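Local coordinates for inactive dihydropteroate synthase 2 (Mycobacterium tuberculosis, PDB 2VP8), which belongs to the dihydropteroate synthase family but probably lacks that activity, with what is thought to be very low affinity for the pterin pyrophosphate but an ability to bind dapsone, at residues 272-286 / 293-305. Numbering follows the deposited sequence.
Sequences LAATALAAAAGARMF and ATRRVLEMVASIQ
In Val297 and Val301 the first torsion (176° in Val301) sets CG1 anti to the backbone N and CG2 anti to the carbonyl carbon, which lets the two methyls of each valine meet successive turns of helix 272-280. Val297 CG1 lies 3.8 Å from Ala276 N, while its CG2 branch reaches Leu272 CD2 at 3.9 Å, the two side chains meeting at a slant. One turn on, Val301 repeats the fit: CG2 rests on Ala276, and CG1 comes within 3.8 Å of Ala280 N. Small alanines permit such approach to the backbone; the CA atoms of both Ala276–Val297 and Ala280–Val301 are 6.2 Å apart, and the helix axes close to 9.3 Å at a crossing angle of -40°. Strand 285-288 lies between the two helices in sequence and pairs in parallel with strands 43-49 and 247-248, in keeping with the TIM-barrel fold of the pterin-binding family. At strand 285-288, Leu298 CD2 touches both Ala279 CB (3.6 Å) and Phe286 CE1 (3.8 Å), approaching the ring obliquely. Thr275 CG2 sits above one face of the same ring, displaced toward its rim, while its OG1 bonds back to Thr271 O. Beyond the apolar rows, Gln305 NE2 donates to Ala280 O over 2.8 Å; a 158° N-H...O angle and a donor in the carbonyl plane, on a lone pair, indicate a well-directed bond. It ties the end of helix 293-305 to a carbonyl within the Schellman motif that closes around Gly282. On the dimer side, Ala276 also packs against Leu277 of the second subunit.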
ATOM      1  N   LEU B 272      -0.227  -4.921   4.442  1.00 38.29           N
ATOM      2  CA  LEU B 272      -0.921  -4.596   3.201  1.00 38.90           C
ATOM      3  C   LEU B 272      -0.253  -3.420   2.490  1.00 38.90           C
ATOM      4  O   LEU B 272      -0.107  -3.438   1.262  1.00 39.53           O
ATOM      5  CB  LEU B 272      -2.426  -4.382   3.411  1.00 38.87           C
ATOM      6  CG  LEU B 272      -3.237  -5.610   3.901  1.00 40.33           C
ATOM      7  CD1 LEU B 272      -4.709  -5.254   3.966  1.00 41.34           C
ATOM      8  CD2 LEU B 272      -3.035  -6.938   3.106  1.00 38.42           C
ATOM      9  N   ALA B 273       0.191  -2.432   3.265  1.00 38.39           N
ATOM     10  CA  ALA B 273       0.901  -1.293   2.714  1.00 38.25           C
ATOM     11  C   ALA B 273       2.144  -1.758   1.964  1.00 38.39           C
ATOM     12  O   ALA B 273       2.367  -1.353   0.824  1.00 38.39           O
ATOM     13  CB  ALA B 273       1.271  -0.312   3.803  1.00 38.29           C
ATOM     14  N   ALA B 274       2.935  -2.617   2.606  1.00 38.46           N
ATOM     15  CA  ALA B 274       4.144  -3.180   2.009  1.00 38.34           C
ATOM     16  C   ALA B 274       3.797  -4.013   0.775  1.00 38.62           C
ATOM     17  O   ALA B 274       4.522  -3.997  -0.228  1.00 38.76           O
ATOM     18  CB  ALA B 274       4.885  -4.021   3.015  1.00 38.09           C
ATOM     19  N   THR B 275       2.680  -4.731   0.845  1.00 38.48           N
ATOM     20  CA  THR B 275       2.254  -5.558  -0.269  1.00 38.31           C
ATOM     21  C   THR B 275       2.003  -4.642  -1.453  1.00 38.45           C
ATOM     22  O   THR B 275       2.564  -4.856  -2.535  1.00 38.36           O
ATOM     23  CB  THR B 275       0.996  -6.384   0.090  1.00 38.51           C
ATOM     24  OG1 THR B 275       1.277  -7.192   1.244  1.00 37.99           O
ATOM     25  CG2 THR B 275       0.572  -7.276  -1.074  1.00 37.41           C
ATOM     26  N   ALA B 276       1.197  -3.604  -1.216  1.00 38.36           N
ATOM     27  CA  ALA B 276       0.822  -2.632  -2.235  1.00 38.18           C
ATOM     28  C   ALA B 276       2.053  -2.079  -2.928  1.00 38.37           C
ATOM     29  O   ALA B 276       2.188  -2.178  -4.148  1.00 38.65           O
ATOM     30  CB  ALA B 276       0.019  -1.519  -1.614  1.00 38.13           C
ATOM     31  N   LEU B 277       2.968  -1.533  -2.131  1.00 38.40           N
ATOM     32  CA  LEU B 277       4.217  -0.987  -2.629  1.00 38.03           C
ATOM     33  C   LEU B 277       5.013  -2.011  -3.431  1.00 38.05           C
ATOM     34  O   LEU B 277       5.453  -1.731  -4.540  1.00 38.19           O
ATOM     35  CB  LEU B 277       5.041  -0.426  -1.470  1.00 37.71           C
ATOM     36  CG  LEU B 277       4.843   1.071  -1.171  1.00 38.30           C
ATOM     37  CD1 LEU B 277       3.387   1.450  -0.941  1.00 36.97           C
ATOM     38  CD2 LEU B 277       5.705   1.530   0.000  1.00 37.76           C
ATOM     39  N   ALA B 278       5.173  -3.207  -2.877  1.00 37.97           N
ATOM     40  CA  ALA B 278       5.941  -4.247  -3.536  1.00 37.86           C
ATOM     41  C   ALA B 278       5.300  -4.603  -4.882  1.00 38.23           C
ATOM     42  O   ALA B 278       5.997  -4.715  -5.900  1.00 38.44           O
ATOM     43  CB  ALA B 278       6.051  -5.471  -2.638  1.00 37.65           C
ATOM     44  N   ALA B 279       3.972  -4.766  -4.880  1.00 37.95           N
ATOM     45  CA  ALA B 279       3.227  -5.048  -6.097  1.00 37.51           C
ATOM     46  C   ALA B 279       3.364  -3.921  -7.124  1.00 37.51           C
ATOM     47  O   ALA B 279       3.411  -4.180  -8.321  1.00 37.57           O
ATOM     48  CB  ALA B 279       1.783  -5.287  -5.778  1.00 37.32           C
ATOM     49  N   ALA B 280       3.435  -2.676  -6.660  1.00 37.20           N
ATOM     50  CA  ALA B 280       3.518  -1.539  -7.572  1.00 36.94           C
ATOM     51  C   ALA B 280       4.896  -1.442  -8.211  1.00 36.86           C
ATOM     52  O   ALA B 280       5.051  -0.854  -9.277  1.00 36.98           O
ATOM     53  CB  ALA B 280       3.161  -0.247  -6.861  1.00 36.73           C
ATOM     54  N   ALA B 281       5.892  -2.027  -7.558  1.00 36.51           N
ATOM     55  CA  ALA B 281       7.246  -2.000  -8.076  1.00 36.45           C
ATOM     56  C   ALA B 281       7.538  -3.199  -8.992  1.00 36.60           C
ATOM     57  O   ALA B 281       8.625  -3.281  -9.583  1.00 36.72           O
ATOM     58  CB  ALA B 281       8.251  -1.919  -6.935  1.00 36.29           C
ATOM     59  N   GLY B 282       6.582  -4.122  -9.101  1.00 36.36           N
ATOM     60  CA  GLY B 282       6.666  -5.201 -10.083  1.00 36.53           C
ATOM     61  C   GLY B 282       6.935  -6.593  -9.539  1.00 36.72           C
ATOM     62  O   GLY B 282       7.273  -7.508 -10.296  1.00 36.72           O
ATOM     63  N   ALA B 283       6.798  -6.756  -8.230  1.00 36.97           N
ATOM     64  CA  ALA B 283       6.891  -8.079  -7.610  1.00 37.24           C
ATOM     65  C   ALA B 283       5.874  -9.019  -8.267  1.00 37.25           C
ATOM     66  O   ALA B 283       4.738  -8.617  -8.524  1.00 37.79           O
ATOM     67  CB  ALA B 283       6.651  -7.970  -6.103  1.00 37.09           C
ATOM     68  N   ARG B 284       6.260 -10.257  -8.549  1.00 37.17           N
ATOM     69  CA  ARG B 284       5.348 -11.148  -9.265  1.00 37.23           C
ATOM     70  C   ARG B 284       4.424 -11.951  -8.336  1.00 37.55           C
ATOM     71  O   ARG B 284       3.262 -12.216  -8.678  1.00 37.51           O
ATOM     72  CB  ARG B 284       6.121 -12.066 -10.216  1.00 36.97           C
ATOM     73  CG  ARG B 284       5.265 -13.089 -10.959  1.00 37.47           C
ATOM     74  CD  ARG B 284       4.724 -12.599 -12.310  1.00 38.10           C
ATOM     75  NE  ARG B 284       4.006 -13.664 -13.028  1.00 39.63           N
ATOM     76  CZ  ARG B 284       4.584 -14.645 -13.736  1.00 41.44           C
ATOM     77  NH1 ARG B 284       5.913 -14.729 -13.847  1.00 41.56           N
ATOM     78  NH2 ARG B 284       3.830 -15.553 -14.351  1.00 41.81           N
ATOM     79  N   MET B 285       4.935 -12.332  -7.165  1.00 37.50           N
ATOM     80  CA  MET B 285       4.222 -13.263  -6.295  1.00 37.39           C
ATOM     81  C   MET B 285       4.319 -12.878  -4.823  1.00 37.19           C
ATOM     82  O   MET B 285       5.300 -12.266  -4.398  1.00 36.92           O
ATOM     83  CB  MET B 285       4.746 -14.684  -6.504  1.00 37.09           C
ATOM     84  CG  MET B 285       3.844 -15.766  -5.975  1.00 37.34           C
ATOM     85  SD  MET B 285       4.157 -17.363  -6.754  1.00 37.98           S
ATOM     86  CE  MET B 285       5.494 -17.909  -5.729  1.00 41.10           C
ATOM     87  N   PHE B 286       3.296 -13.256  -4.056  1.00 36.86           N
ATOM     88  CA  PHE B 286       3.232 -12.952  -2.640  1.00 36.67           C
ATOM     89  C   PHE B 286       2.825 -14.177  -1.836  1.00 36.86           C
ATOM     90  O   PHE B 286       1.766 -14.773  -2.070  1.00 36.76           O
ATOM     91  CB  PHE B 286       2.258 -11.799  -2.388  1.00 36.88           C
ATOM     92  CG  PHE B 286       2.761 -10.472  -2.864  1.00 36.72           C
ATOM     93  CD1 PHE B 286       2.490 -10.035  -4.150  1.00 37.30           C
ATOM     94  CD2 PHE B 286       3.513  -9.662  -2.028  1.00 37.75           C
ATOM     95  CE1 PHE B 286       2.970  -8.821  -4.611  1.00 37.17           C
ATOM     96  CE2 PHE B 286       3.991  -8.434  -2.471  1.00 39.16           C
ATOM     97  CZ  PHE B 286       3.718  -8.014  -3.773  1.00 38.84           C
ATOM     98  N   ALA B 293      -7.433 -10.863   1.556  1.00 37.48           N
ATOM     99  CA  ALA B 293      -6.996  -9.492   1.841  1.00 37.28           C
ATOM    100  C   ALA B 293      -5.916  -9.093   0.857  1.00 37.28           C
ATOM    101  O   ALA B 293      -5.904  -7.975   0.337  1.00 36.91           O
ATOM    102  CB  ALA B 293      -6.494  -9.352   3.270  1.00 36.98           C
ATOM    103  N   THR B 294      -5.018 -10.033   0.590  1.00 37.55           N
ATOM    104  CA  THR B 294      -3.933  -9.801  -0.350  1.00 37.70           C
ATOM    105  C   THR B 294      -4.488  -9.672  -1.760  1.00 37.66           C
ATOM    106  O   THR B 294      -4.104  -8.756  -2.497  1.00 37.96           O
ATOM    107  CB  THR B 294      -2.884 -10.908  -0.264  1.00 37.72           C
ATOM    108  OG1 THR B 294      -2.389 -10.966   1.081  1.00 38.44           O
ATOM    109  CG2 THR B 294      -1.730 -10.633  -1.211  1.00 37.93           C
ATOM    110  N   ARG B 295      -5.422 -10.548  -2.127  1.00 37.39           N
ATOM    111  CA  ARG B 295      -5.976 -10.481  -3.466  1.00 37.28           C
ATOM    112  C   ARG B 295      -6.557  -9.098  -3.735  1.00 37.66           C
ATOM    113  O   ARG B 295      -6.299  -8.510  -4.791  1.00 37.70           O
ATOM    114  CB  ARG B 295      -7.030 -11.546  -3.706  1.00 37.11           C
ATOM    115  CG  ARG B 295      -7.391 -11.658  -5.182  1.00 36.40           C
ATOM    116  CD  ARG B 295      -8.688 -12.366  -5.398  1.00 33.78           C
ATOM    117  NE  ARG B 295      -9.810 -11.611  -4.861  1.00 33.84           N
ATOM    118  CZ  ARG B 295     -10.491 -11.947  -3.770  1.00 33.63           C
ATOM    119  NH1 ARG B 295     -10.157 -13.039  -3.083  1.00 33.42           N
ATOM    120  NH2 ARG B 295     -11.508 -11.188  -3.372  1.00 32.12           N
ATOM    121  N   ARG B 296      -7.308  -8.577  -2.763  1.00 37.60           N
ATOM    122  CA  ARG B 296      -7.966  -7.281  -2.903  1.00 37.74           C
ATOM    123  C   ARG B 296      -6.981  -6.116  -3.033  1.00 38.00           C
ATOM    124  O   ARG B 296      -7.259  -5.143  -3.727  1.00 38.09           O
ATOM    125  CB  ARG B 296      -8.979  -7.066  -1.784  1.00 37.46           C
ATOM    126  CG  ARG B 296     -10.212  -7.941  -1.966  1.00 38.39           C
ATOM    127  CD  ARG B 296     -11.346  -7.560  -1.047  1.00 40.00           C
ATOM    128  NE  ARG B 296     -11.024  -7.887   0.337  1.00 41.81           N
ATOM    129  CZ  ARG B 296     -11.442  -8.974   0.980  1.00 42.82           C
ATOM    130  NH1 ARG B 296     -12.243  -9.861   0.384  1.00 42.17           N
ATOM    131  NH2 ARG B 296     -11.063  -9.161   2.242  1.00 42.91           N
ATOM    132  N   VAL B 297      -5.832  -6.223  -2.371  1.00 38.47           N
ATOM    133  CA  VAL B 297      -4.788  -5.209  -2.481  1.00 38.78           C
ATOM    134  C   VAL B 297      -4.186  -5.230  -3.888  1.00 39.10           C
ATOM    135  O   VAL B 297      -4.139  -4.205  -4.563  1.00 39.62           O
ATOM    136  CB  VAL B 297      -3.690  -5.407  -1.412  1.00 38.81           C
ATOM    137  CG1 VAL B 297      -2.437  -4.626  -1.773  1.00 38.26           C
ATOM    138  CG2 VAL B 297      -4.209  -4.991  -0.036  1.00 38.25           C
ATOM    139  N   LEU B 298      -3.757  -6.412  -4.328  1.00 39.00           N
ATOM    140  CA  LEU B 298      -3.194  -6.616  -5.663  1.00 38.60           C
ATOM    141  C   LEU B 298      -4.142  -6.229  -6.790  1.00 38.53           C
ATOM    142  O   LEU B 298      -3.702  -5.791  -7.846  1.00 39.09           O
ATOM    143  CB  LEU B 298      -2.784  -8.076  -5.836  1.00 38.53           C
ATOM    144  CG  LEU B 298      -1.834  -8.585  -4.759  1.00 38.11           C
ATOM    145  CD1 LEU B 298      -1.431 -10.008  -5.085  1.00 38.71           C
ATOM    146  CD2 LEU B 298      -0.608  -7.684  -4.645  1.00 36.82           C
ATOM    147  N   GLU B 299      -5.439  -6.412  -6.573  1.00 38.36           N
ATOM    148  CA  GLU B 299      -6.444  -5.969  -7.533  1.00 38.05           C
ATOM    149  C   GLU B 299      -6.466  -4.439  -7.630  1.00 37.92           C
ATOM    150  O   GLU B 299      -6.594  -3.874  -8.718  1.00 37.98           O
ATOM    151  CB  GLU B 299      -7.819  -6.522  -7.161  1.00 37.67           C
ATOM    152  CG  GLU B 299      -7.977  -7.996  -7.491  1.00 38.22           C
ATOM    153  CD  GLU B 299      -9.288  -8.611  -7.006  1.00 38.51           C
ATOM    154  OE1 GLU B 299     -10.105  -7.924  -6.356  1.00 38.65           O
ATOM    155  OE2 GLU B 299      -9.497  -9.810  -7.277  1.00 39.16           O
ATOM    156  N   MET B 300      -6.318  -3.773  -6.491  1.00 37.64           N
ATOM    157  CA  MET B 300      -6.381  -2.324  -6.453  1.00 37.49           C
ATOM    158  C   MET B 300      -5.137  -1.726  -7.118  1.00 37.24           C
ATOM    159  O   MET B 300      -5.240  -0.779  -7.908  1.00 37.01           O
ATOM    160  CB  MET B 300      -6.554  -1.848  -5.010  1.00 37.53           C
ATOM    161  CG  MET B 300      -6.595  -0.353  -4.820  1.00 38.33           C
ATOM    162  SD  MET B 300      -7.805   0.536  -5.810  1.00 41.14           S
ATOM    163  CE  MET B 300      -9.361   0.105  -5.034  1.00 40.39           C
ATOM    164  N   VAL B 301      -3.975  -2.298  -6.803  1.00 36.74           N
ATOM    165  CA  VAL B 301      -2.710  -1.911  -7.423  1.00 36.29           C
ATOM    166  C   VAL B 301      -2.826  -2.082  -8.931  1.00 35.83           C
ATOM    167  O   VAL B 301      -2.508  -1.167  -9.709  1.00 36.06           O
ATOM    168  CB  VAL B 301      -1.533  -2.751  -6.885  1.00 36.42           C
ATOM    169  CG1 VAL B 301      -0.239  -2.413  -7.615  1.00 36.47           C
ATOM    170  CG2 VAL B 301      -1.363  -2.518  -5.383  1.00 36.79           C
ATOM    171  N   ALA B 302      -3.316  -3.244  -9.338  1.00 34.93           N
ATOM    172  CA  ALA B 302      -3.503  -3.526 -10.750  1.00 34.20           C
ATOM    173  C   ALA B 302      -4.465  -2.526 -11.412  1.00 33.78           C
ATOM    174  O   ALA B 302      -4.184  -2.042 -12.510  1.00 33.78           O
ATOM    175  CB  ALA B 302      -3.955  -4.951 -10.946  1.00 33.59           C
ATOM    176  N   SER B 303      -5.574  -2.203 -10.743  1.00 33.30           N
ATOM    177  CA  SER B 303      -6.535  -1.229 -11.264  1.00 33.46           C
ATOM    178  C   SER B 303      -5.926   0.168 -11.402  1.00 33.75           C
ATOM    179  O   SER B 303      -6.082   0.816 -12.428  1.00 33.58           O
ATOM    180  CB  SER B 303      -7.785  -1.153 -10.393  1.00 33.30           C
ATOM    181  OG  SER B 303      -8.516  -2.347 -10.462  1.00 33.14           O
ATOM    182  N   ILE B 304      -5.237   0.620 -10.362  1.00 34.29           N
ATOM    183  CA  ILE B 304      -4.559   1.908 -10.394  1.00 34.91           C
ATOM    184  C   ILE B 304      -3.571   1.962 -11.554  1.00 35.65           C
ATOM    185  O   ILE B 304      -3.603   2.902 -12.343  1.00 35.48           O
ATOM    186  CB  ILE B 304      -3.864   2.212  -9.042  1.00 34.78           C
ATOM    187  CG1 ILE B 304      -4.915   2.484  -7.969  1.00 34.10           C
ATOM    188  CG2 ILE B 304      -2.888   3.393  -9.158  1.00 34.39           C
ATOM    189  CD1 ILE B 304      -4.416   2.322  -6.558  1.00 32.91           C
ATOM    190  N   GLN B 305      -2.729   0.938 -11.673  1.00 36.82           N
ATOM    191  CA  GLN B 305      -1.656   0.931 -12.677  1.00 38.35           C
ATOM    192  C   GLN B 305      -2.098   0.627 -14.110  1.00 39.11           C
ATOM    193  O   GLN B 305      -1.423   1.029 -15.052  1.00 39.09           O
ATOM    194  CB  GLN B 305      -0.537  -0.039 -12.275  1.00 38.06           C
ATOM    195  CG  GLN B 305       0.336   0.449 -11.125  1.00 39.02           C
ATOM    196  CD  GLN B 305       1.542  -0.439 -10.869  1.00 39.13           C
ATOM    197  OE1 GLN B 305       1.509  -1.651 -11.126  1.00 40.96           O
ATOM    198  NE2 GLN B 305       2.616   0.158 -10.351  1.00 38.70           N
TER